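PDB 4HTL: beta-glucoside kinase from Listeria monocytogenes, which phosphorylates cellobiose with ATP to give cellobiose-6'-phosphate and may also regulate transcription of the cellobiose phosphotransferase operon. Local coordinates for residues C109-E114 against F126-I131; L117-D122 against I271-H276; N231-F236 against G265-I270. One frame throughout, in Å; residues are numbered along the deposited sequence. Where two conformers were deposited one is given.

Interaction 1 (C109-E114 against F126-I131); sequences CALLAE and FLCLTI
The Phe126 ring meets Leu111 through its CE2 and CZ corner, and the leucine arrives at a slant. Leu111 CG is 3.7 Å from Phe126 CE2, while the CD2 branch of Leu111 lies 3.8 Å from Phe126 CZ. Glu114 adds its CB, also at a slant, 4.3 Å from Phe126 CE2. Elsewhere the ring meets two further aromatic rings, those of Phe140 and Phe242, so the helix adds an aliphatic neighbour to an aromatic cluster on the sheet. Two residues along the strand, Cys128 points at the same leucine, with SG 3.8 Å from Leu111 CG. Having CG opposite the backbone N (chi1 -177°) carries the fork of Leu111 off the helix and onto the seam where Phe126 CE2 and Cys128 SG lie side by side. The segments are a turn of helix 106-117 and strand 126-131 of the second mixed sheet in this actin-like ATPase fold. The helix follows the last strand of the first sheet, so the packing joins the chain's passage between lobes to the second lobe. Its other side meets helix 280-293 through Leu112 and Ala113. The carboxylate of Glu114 turns away to bond Thr275 OG1 and Lys119 N. Across the two segments, then, the contact is apolar and buried, held by carbon and sulfur surfaces, while the one charged group nearby finds its partners elsewhere.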
loop_
_atom_site.group_PDB
_atom_site.type_symbol
_atom_site.label_atom_id
_atom_site.label_comp_id
_atom_site.label_asym_id
_atom_site.label_seq_id
_atom_site.Cartn_x
_atom_site.Cartn_y
_atom_site.Cartn_z
ATOM N N CYS A 109 9.475 4.780 13.578
ATOM C CA CYS A 109 9.793 4.579 14.991
ATOM C C CYS A 109 8.507 4.424 15.829
ATOM O O CYS A 109 8.408 3.535 16.660
ATOM C CB CYS A 109 10.648 5.725 15.528
ATOM S SG CYS A 109 12.358 5.652 14.996
ATOM N N ALA A 110 7.491 5.220 15.558
ATOM C CA ALA A 110 6.265 5.120 16.326
ATOM C C ALA A 110 5.609 3.777 16.062
ATOM O O ALA A 110 5.028 3.193 16.984
ATOM C CB ALA A 110 5.284 6.264 16.018
ATOM N N LEU A 111 5.715 3.263 14.836
ATOM C CA LEU A 111 5.180 1.935 14.578
ATOM C C LEU A 111 5.978 0.879 15.375
ATOM O O LEU A 111 5.412 -0.029 15.932
ATOM C CB LEU A 111 5.215 1.614 13.107
ATOM C CG LEU A 111 4.605 0.257 12.712
ATOM C CD1 LEU A 111 3.974 0.316 11.326
ATOM C CD2 LEU A 111 5.682 -0.852 12.768
ATOM N N LEU A 112 7.291 1.016 15.376
ATOM C CA LEU A 112 8.144 0.086 16.100
ATOM C C LEU A 112 7.833 0.068 17.594
ATOM O O LEU A 112 7.896 -0.995 18.206
ATOM C CB LEU A 112 9.616 0.368 15.819
ATOM C CG LEU A 112 10.135 0.058 14.393
ATOM C CD1 LEU A 112 11.579 0.560 14.237
ATOM C CD2 LEU A 112 9.960 -1.389 13.935
ATOM N N ALA A 113 7.467 1.218 18.163
ATOM C CA ALA A 113 7.025 1.268 19.556
ATOM C C ALA A 113 5.762 0.399 19.738
ATOM O O ALA A 113 5.633 -0.371 20.730
ATOM C CB ALA A 113 6.826 2.692 20.047
ATOM N N GLU A 114 4.843 0.523 18.790
ATOM C CA GLU A 114 3.627 -0.293 18.806
ATOM C C GLU A 114 3.921 -1.813 18.752
ATOM O O GLU A 114 3.293 -2.614 19.481
ATOM C CB GLU A 114 2.663 0.145 17.668
ATOM C CG GLU A 114 1.187 -0.102 17.992
ATOM C CD GLU A 114 0.694 0.730 19.140
ATOM O OE1 GLU A 114 0.323 0.166 20.190
ATOM O OE2 GLU A 114 0.711 1.946 18.965
ATOM N N PHE A 126 0.147 -4.981 10.067
ATOM C CA PHE A 126 -0.633 -3.872 10.600
ATOM C C PHE A 126 -0.076 -2.558 10.099
ATOM O O PHE A 126 1.049 -2.497 9.614
ATOM C CB PHE A 126 -0.690 -3.885 12.123
ATOM C CG PHE A 126 0.588 -3.524 12.842
ATOM C CD1 PHE A 126 1.567 -4.505 13.120
ATOM C CD2 PHE A 126 0.797 -2.258 13.313
ATOM C CE1 PHE A 126 2.672 -4.194 13.837
ATOM C CE2 PHE A 126 1.918 -1.932 14.015
ATOM C CZ PHE A 126 2.860 -2.924 14.312
ATOM N N LEU A 127 -0.925 -1.543 10.136
ATOM C CA LEU A 127 -0.546 -0.211 9.770
ATOM C C LEU A 127 -0.740 0.744 10.957
ATOM O O LEU A 127 -1.574 0.533 11.818
ATOM C CB LEU A 127 -1.369 0.304 8.607
ATOM C CG LEU A 127 -1.539 -0.610 7.381
ATOM C CD1 LEU A 127 -2.511 -0.007 6.359
ATOM C CD2 LEU A 127 -0.141 -0.839 6.744
ATOM N N CYS A 128 0.039 1.809 10.929
ATOM C CA CYS A 128 -0.175 2.964 11.799
ATOM C C CYS A 128 -0.500 4.213 10.951
ATOM O O CYS A 128 0.248 4.610 10.037
ATOM C CB CYS A 128 1.016 3.221 12.608
ATOM S SG CYS A 128 1.381 1.933 13.826
ATOM N N LEU A 129 -1.583 4.856 11.315
ATOM C CA LEU A 129 -2.063 6.066 10.631
ATOM C C LEU A 129 -2.105 7.173 11.704
ATOM O O LEU A 129 -2.736 7.019 12.744
ATOM C CB LEU A 129 -3.427 5.800 10.050
ATOM C CG LEU A 129 -4.219 7.014 9.516
ATOM C CD1 LEU A 129 -3.505 7.686 8.336
ATOM C CD2 LEU A 129 -5.657 6.610 9.189
ATOM N N THR A 130 -1.409 8.275 11.441
ATOM C CA THR A 130 -1.319 9.419 12.381
ATOM C C THR A 130 -1.985 10.608 11.736
ATOM O O THR A 130 -1.593 10.991 10.655
ATOM C CB THR A 130 0.140 9.686 12.729
ATOM O OG1 THR A 130 0.727 8.453 13.258
ATOM C CG2 THR A 130 0.237 10.748 13.844
ATOM N N ILE A 131 -2.962 11.212 12.413
ATOM C CA ILE A 131 -3.745 12.329 11.882
ATOM C C ILE A 131 -3.668 13.515 12.873
ATOM O O ILE A 131 -4.168 13.451 13.981
ATOM C CB ILE A 131 -5.206 11.954 11.694
ATOM C CG1 ILE A 131 -5.365 10.713 10.838
ATOM C CG2 ILE A 131 -6.025 13.117 11.102
ATOM C CD1 ILE A 131 -6.774 10.117 10.859
#

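Interaction 2 (L117-D122 against I271-H276); sequences LGKGQD and IETATH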
loop_
_atom_site.group_PDB
_atom_site.type_symbol
_atom_site.label_atom_id
_atom_site.label_comp_id
_atom_site.label_asym_id
_atom_site.label_seq_id
_atom_site.Cartn_x
_atom_site.Cartn_y
_atom_site.Cartn_z
ATOM N N LEU A 117 6.216 -2.670 22.353
ATOM C CA LEU A 117 5.616 -2.470 23.665
ATOM C C LEU A 117 4.116 -2.233 23.648
ATOM O O LEU A 117 3.485 -2.179 24.708
ATOM C CB LEU A 117 6.284 -1.260 24.342
ATOM C CG LEU A 117 7.791 -1.417 24.568
ATOM C CD1 LEU A 117 8.372 -0.083 25.098
ATOM C CD2 LEU A 117 8.166 -2.608 25.484
ATOM N N GLY A 118 3.531 -2.106 22.463
ATOM C CA GLY A 118 2.171 -1.737 22.368
ATOM C C GLY A 118 1.278 -2.874 21.884
ATOM O O GLY A 118 1.430 -3.988 22.299
ATOM N N LYS A 119 0.341 -2.536 21.000
ATOM C CA LYS A 119 -0.763 -3.440 20.567
ATOM C C LYS A 119 -0.393 -4.303 19.384
ATOM O O LYS A 119 -1.184 -5.143 18.960
ATOM C CB LYS A 119 -2.005 -2.604 20.218
ATOM C CG LYS A 119 -2.602 -1.834 21.370
ATOM C CD LYS A 119 -3.749 -0.972 20.896
ATOM C CE LYS A 119 -4.564 -0.376 22.001
ATOM N NZ LYS A 119 -5.687 0.409 21.398
ATOM N N GLY A 120 0.816 -4.106 18.841
ATOM C CA GLY A 120 1.211 -4.877 17.630
ATOM C C GLY A 120 2.227 -5.981 17.915
ATOM O O GLY A 120 2.871 -6.492 16.986
ATOM N N GLN A 121 2.376 -6.392 19.170
ATOM C CA GLN A 121 3.456 -7.309 19.508
ATOM C C GLN A 121 3.390 -8.635 18.735
ATOM O O GLN A 121 4.438 -9.248 18.420
ATOM C CB GLN A 121 3.490 -7.550 20.996
ATOM C CG GLN A 121 3.908 -6.334 21.783
ATOM C CD GLN A 121 3.694 -6.510 23.276
ATOM O OE1 GLN A 121 2.598 -6.979 23.714
ATOM N NE2 GLN A 121 4.717 -6.140 24.089
ATOM N N ASP A 122 2.191 -9.145 18.544
ATOM C CA ASP A 122 2.015 -10.436 17.924
ATOM C C ASP A 122 1.402 -10.362 16.536
ATOM O O ASP A 122 0.822 -11.336 16.064
ATOM C CB ASP A 122 1.231 -11.300 18.885
ATOM C CG ASP A 122 1.993 -11.489 20.205
ATOM O OD1 ASP A 122 3.102 -12.067 20.161
ATOM O OD2 ASP A 122 1.535 -10.997 21.268
ATOM N N ILE A 271 -9.825 -1.369 13.832
ATOM C CA ILE A 271 -9.315 -0.016 14.041
ATOM C C ILE A 271 -9.375 0.326 15.520
ATOM O O ILE A 271 -10.389 0.132 16.168
ATOM C CB ILE A 271 -9.954 1.088 13.113
ATOM C CG1 ILE A 271 -11.431 1.292 13.381
ATOM C CG2 ILE A 271 -9.703 0.759 11.625
ATOM C CD1 ILE A 271 -12.054 2.527 12.683
ATOM N N GLU A 272 -8.286 0.882 16.032
ATOM C CA GLU A 272 -8.207 1.279 17.434
ATOM C C GLU A 272 -7.073 2.272 17.598
ATOM O O GLU A 272 -6.291 2.488 16.679
ATOM C CB GLU A 272 -8.041 0.065 18.381
ATOM C CG GLU A 272 -6.834 -0.751 18.151
ATOM C CD GLU A 272 -6.844 -1.980 19.068
ATOM O OE1 GLU A 272 -6.998 -1.784 20.273
ATOM O OE2 GLU A 272 -6.715 -3.128 18.569
ATOM N N THR A 273 -7.018 2.926 18.748
ATOM C CA THR A 273 -5.983 3.898 18.965
ATOM C C THR A 273 -4.584 3.307 19.135
ATOM O O THR A 273 -4.410 2.211 19.656
ATOM C CB THR A 273 -6.276 4.789 20.181
ATOM O OG1 THR A 273 -6.475 3.965 21.346
ATOM C CG2 THR A 273 -7.509 5.711 19.891
ATOM N N ALA A 274 -3.597 4.064 18.686
ATOM C CA ALA A 274 -2.182 3.759 18.928
ATOM C C ALA A 274 -1.907 3.982 20.415
ATOM O O ALA A 274 -2.614 4.714 21.059
ATOM C CB ALA A 274 -1.312 4.720 18.091
ATOM N N THR A 275 -0.851 3.367 20.930
ATOM C CA THR A 275 -0.429 3.543 22.309
ATOM C C THR A 275 0.864 4.386 22.400
ATOM O O THR A 275 1.550 4.683 21.413
ATOM C CB THR A 275 -0.208 2.184 22.989
ATOM O OG1 THR A 275 0.825 1.460 22.321
ATOM C CG2 THR A 275 -1.497 1.317 23.053
ATOM N N HIS A 276 1.245 4.725 23.628
ATOM C CA HIS A 276 2.511 5.437 23.884
ATOM C C HIS A 276 2.594 6.726 23.098
ATOM O O HIS A 276 3.669 7.065 22.544
ATOM C CB HIS A 276 3.728 4.539 23.599
ATOM C CG HIS A 276 3.723 3.251 24.373
ATOM N ND1 HIS A 276 3.110 2.131 23.916
ATOM C CD2 HIS A 276 4.250 2.932 25.630
ATOM C CE1 HIS A 276 3.259 1.129 24.848
ATOM N NE2 HIS A 276 3.924 1.633 25.902
HETATM O O HOH W 1 -4.636 2.768 22.506
#
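Lys119 reaches across to Glu272 and Thr273 and has by far the largest share of this contact. Its chain is extended beyond CG and slants past Thr275, whose CG2 touches Lys119 CE at 3.7 Å. The ammonium group at its end has three acceptors. A salt bridge joins Lys119 NZ to Glu272 OE1 at 2.8 Å, the nitrogen approaching from the anti side of the carboxylate and 34° out of its plane. Lys119 NZ also gives a hydrogen bond to Thr273 O, 2.8 Å away, in the carbonyl plane on a lone pair. The third is a water that accepts from Lys119 NZ and sits 2.5 Å from Thr273 OG1. His276 and Thr275 come next, with nearly equal shares. The imidazole presents its edge to the backbone of Leu117, with His276 CE1 3.3 Å from Leu117 O. Next to CE1 in the ring, His276 ND1 donates to Thr275 OG1 at 2.9 Å, the oxygen lying 22° out of the ring plane, which limits the turning of the ring. That hydroxyl, placed by a chi1 of 62°, faces Gly118, where CA is 3.5 Å from Thr275 OG1, and it also bonds Glu114 OE1. The loop after helix 106-117 is thus fastened to the end of the edge strand 270-273 and the turn beyond, near the surface of the fold. With three acceptors, one of them a carboxylate, the lysine is probably held as a cation, its charge balanced locally by Glu272.

Interaction 3 (N231-F236 against G265-I270); sequences NLIYLF and GLRDTI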
loop_
_atom_site.group_PDB
_atom_site.type_symbol
_atom_site.label_atom_id
_atom_site.label_comp_id
_atom_site.label_asym_id
_atom_site.label_seq_id
_atom_site.Cartn_x
_atom_site.Cartn_y
_atom_site.Cartn_z
ATOM N N ASN A 231 -8.863 2.514 1.131
ATOM C CA ASN A 231 -7.729 2.258 0.265
ATOM C C ASN A 231 -6.695 1.353 0.966
ATOM O O ASN A 231 -6.153 0.402 0.368
ATOM C CB ASN A 231 -6.995 3.546 -0.117
ATOM C CG ASN A 231 -7.725 4.396 -1.174
ATOM O OD1 ASN A 231 -8.592 3.912 -1.887
ATOM N ND2 ASN A 231 -7.255 5.659 -1.325
ATOM N N LEU A 232 -6.326 1.723 2.191
ATOM C CA LEU A 232 -5.319 0.966 2.931
ATOM C C LEU A 232 -5.712 -0.490 3.185
ATOM O O LEU A 232 -4.871 -1.398 3.131
ATOM C CB LEU A 232 -4.999 1.656 4.264
ATOM C CG LEU A 232 -4.271 2.992 4.222
ATOM C CD1 LEU A 232 -4.251 3.664 5.583
ATOM C CD2 LEU A 232 -2.906 2.975 3.533
ATOM N N ILE A 233 -6.966 -0.691 3.541
ATOM C CA ILE A 233 -7.511 -2.012 3.845
ATOM C C ILE A 233 -7.377 -2.928 2.622
ATOM O O ILE A 233 -6.810 -4.001 2.713
ATOM C CB ILE A 233 -8.971 -1.911 4.323
ATOM C CG1 ILE A 233 -8.978 -1.348 5.754
ATOM C CG2 ILE A 233 -9.710 -3.261 4.239
ATOM C CD1 ILE A 233 -10.328 -0.844 6.192
ATOM N N TYR A 234 -7.778 -2.417 1.467
ATOM C CA TYR A 234 -7.756 -3.230 0.233
ATOM C C TYR A 234 -6.321 -3.447 -0.284
ATOM O O TYR A 234 -5.993 -4.487 -0.814
ATOM C CB TYR A 234 -8.718 -2.637 -0.825
ATOM C CG TYR A 234 -10.149 -3.025 -0.465
ATOM C CD1 TYR A 234 -10.962 -2.204 0.260
ATOM C CD2 TYR A 234 -10.673 -4.216 -0.891
ATOM C CE1 TYR A 234 -12.243 -2.587 0.606
ATOM C CE2 TYR A 234 -11.924 -4.627 -0.539
ATOM C CZ TYR A 234 -12.737 -3.787 0.181
ATOM O OH TYR A 234 -13.989 -4.190 0.591
ATOM N N LEU A 235 -5.455 -2.449 -0.114
ATOM C CA LEU A 235 -4.125 -2.567 -0.595
ATOM C C LEU A 235 -3.279 -3.533 0.261
ATOM O O LEU A 235 -2.633 -4.434 -0.275
ATOM C CB LEU A 235 -3.441 -1.206 -0.720
ATOM C CG LEU A 235 -4.001 -0.216 -1.779
ATOM C CD1 LEU A 235 -3.257 1.120 -1.746
ATOM C CD2 LEU A 235 -3.951 -0.861 -3.100
ATOM N N PHE A 236 -3.239 -3.297 1.575
ATOM C CA PHE A 236 -2.328 -3.988 2.436
ATOM C C PHE A 236 -2.935 -5.216 3.131
ATOM O O PHE A 236 -2.195 -6.085 3.622
ATOM C CB PHE A 236 -1.838 -3.023 3.560
ATOM C CG PHE A 236 -0.906 -1.939 3.063
ATOM C CD1 PHE A 236 0.434 -2.224 2.839
ATOM C CD2 PHE A 236 -1.394 -0.707 2.715
ATOM C CE1 PHE A 236 1.304 -1.252 2.338
ATOM C CE2 PHE A 236 -0.524 0.288 2.239
ATOM C CZ PHE A 236 0.816 0.003 2.004
ATOM N N GLY A 265 -17.208 -0.277 4.841
ATOM C CA GLY A 265 -16.964 -1.634 5.242
ATOM C C GLY A 265 -15.542 -1.862 5.729
ATOM O O GLY A 265 -14.596 -1.842 4.950
ATOM N N LEU A 266 -15.391 -2.064 7.031
ATOM C CA LEU A 266 -14.090 -2.406 7.581
ATOM C C LEU A 266 -13.505 -3.721 7.080
ATOM O O LEU A 266 -12.298 -3.919 7.179
ATOM C CB LEU A 266 -14.109 -2.380 9.119
ATOM C CG LEU A 266 -14.076 -0.975 9.750
ATOM C CD1 LEU A 266 -14.546 -1.020 11.190
ATOM C CD2 LEU A 266 -12.675 -0.348 9.595
ATOM N N ARG A 267 -14.352 -4.658 6.634
ATOM C CA ARG A 267 -13.893 -5.882 5.998
ATOM C C ARG A 267 -12.903 -6.626 6.851
ATOM O O ARG A 267 -11.778 -6.945 6.424
ATOM C CB ARG A 267 -13.372 -5.612 4.604
ATOM C CG ARG A 267 -13.356 -6.888 3.792
ATOM C CD ARG A 267 -12.278 -6.954 2.741
ATOM N NE ARG A 267 -10.950 -6.729 3.259
ATOM C CZ ARG A 267 -9.862 -6.691 2.501
ATOM N NH1 ARG A 267 -9.962 -6.964 1.199
ATOM N NH2 ARG A 267 -8.688 -6.407 3.051
ATOM N N ASP A 268 -13.334 -6.837 8.097
ATOM C CA ASP A 268 -12.598 -7.557 9.144
ATOM C C ASP A 268 -11.449 -6.782 9.850
ATOM O O ASP A 268 -10.813 -7.308 10.795
ATOM C CB ASP A 268 -12.118 -8.910 8.648
ATOM C CG ASP A 268 -13.234 -9.722 7.997
ATOM O OD1 ASP A 268 -14.222 -10.056 8.704
ATOM O OD2 ASP A 268 -13.133 -9.965 6.762
ATOM N N THR A 269 -11.111 -5.610 9.347
ATOM C CA THR A 269 -10.013 -4.841 9.893
ATOM C C THR A 269 -10.409 -4.263 11.215
ATOM O O THR A 269 -11.500 -3.700 11.339
ATOM C CB THR A 269 -9.636 -3.707 8.941
ATOM O OG1 THR A 269 -9.563 -4.203 7.603
ATOM C CG2 THR A 269 -8.304 -3.046 9.320
ATOM N N ILE A 270 -9.511 -4.387 12.185
ATOM C CA ILE A 270 -9.694 -3.769 13.496
ATOM C C ILE A 270 -9.038 -2.390 13.485
ATOM O O ILE A 270 -7.911 -2.254 13.081
ATOM C CB ILE A 270 -9.091 -4.638 14.598
ATOM C CG1 ILE A 270 -9.925 -5.928 14.741
ATOM C CG2 ILE A 270 -9.031 -3.894 15.956
ATOM C CD1 ILE A 270 -9.198 -7.009 15.520
HETATM O O HOH W 2 -7.278 -6.610 0.328
HETATM O O HOH W 3 -15.298 -2.794 2.467
#
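Ile233 and Tyr234, near the C-terminal end of helix 212-236, pack against a type I' beta turn, Leu266 to Thr269, that leads into edge strand 270-273 of the second lobe's sheet. Van der Waals packing centres on Ile233: its CG1 lies against the Thr269 hydroxyl, 3.5 Å from OG1, and its CD1 approaches Leu266 CD2 at 4.2 Å; strand 240-244 completes the packing, as Ile241 touches both Ile233 and Thr269. The charged interaction is a cation-pi contact. Arg267 CZ stands 4.5 Å from the centroid of the Tyr234 ring, over one face and shifted toward the rim. Ring and guanidinium planes are 52° apart, so this is no flat stack, and Arg267 NH1 comes closest, 3.5 Å from Tyr234 CE2. A bend at chi3 (55°) turns the guanidinium toward that face of the tyrosine, while its NH2 lies beside Ile233 CG2. Two water bridges hold the tyrosine, one at its backbone and one at its hydroxyl: the first accepts from Arg267 NH1 and donates to Tyr234 O, the second accepts from Tyr234 OH and donates to Gly265 O. The subunit interface adjoins the whole arrangement, where Tyr234 stacks on Tyr158 of the second subunit and Asp268 forms a salt bridge with Arg152 of that subunit. Hydrogen bonds inside the turn fix its shape: Leu266 O accepts from Thr269 N at 3.0 Å and from Thr269 OG1 at 2.8 Å, the latter almost in line with the carbonyl (175°).

Interactions 1 and 2 lie close together, their centres 8 Å apart, and Glu114 joins them: its OE1 is 2.5 Å from Thr275 OG1 and 2.8 Å from Lys119 N, probable hydrogen bonds both. Interaction 3 is farther out, its centre about 16 Å from that of interaction 1 and 17 Å from that of interaction 2. Strand 126-131 shows its other side there, with Leu127 CD1 3.7 Å from Leu232 CB, and Ile271 CG2 is 3.8 Å from Leu266 CD2. Asp10, an ATP-site residue inferred from relatives, is about 10 Å from His276 and 12 Å from Leu111, side chain to side chain; interaction 3 instead borders the dimer interface.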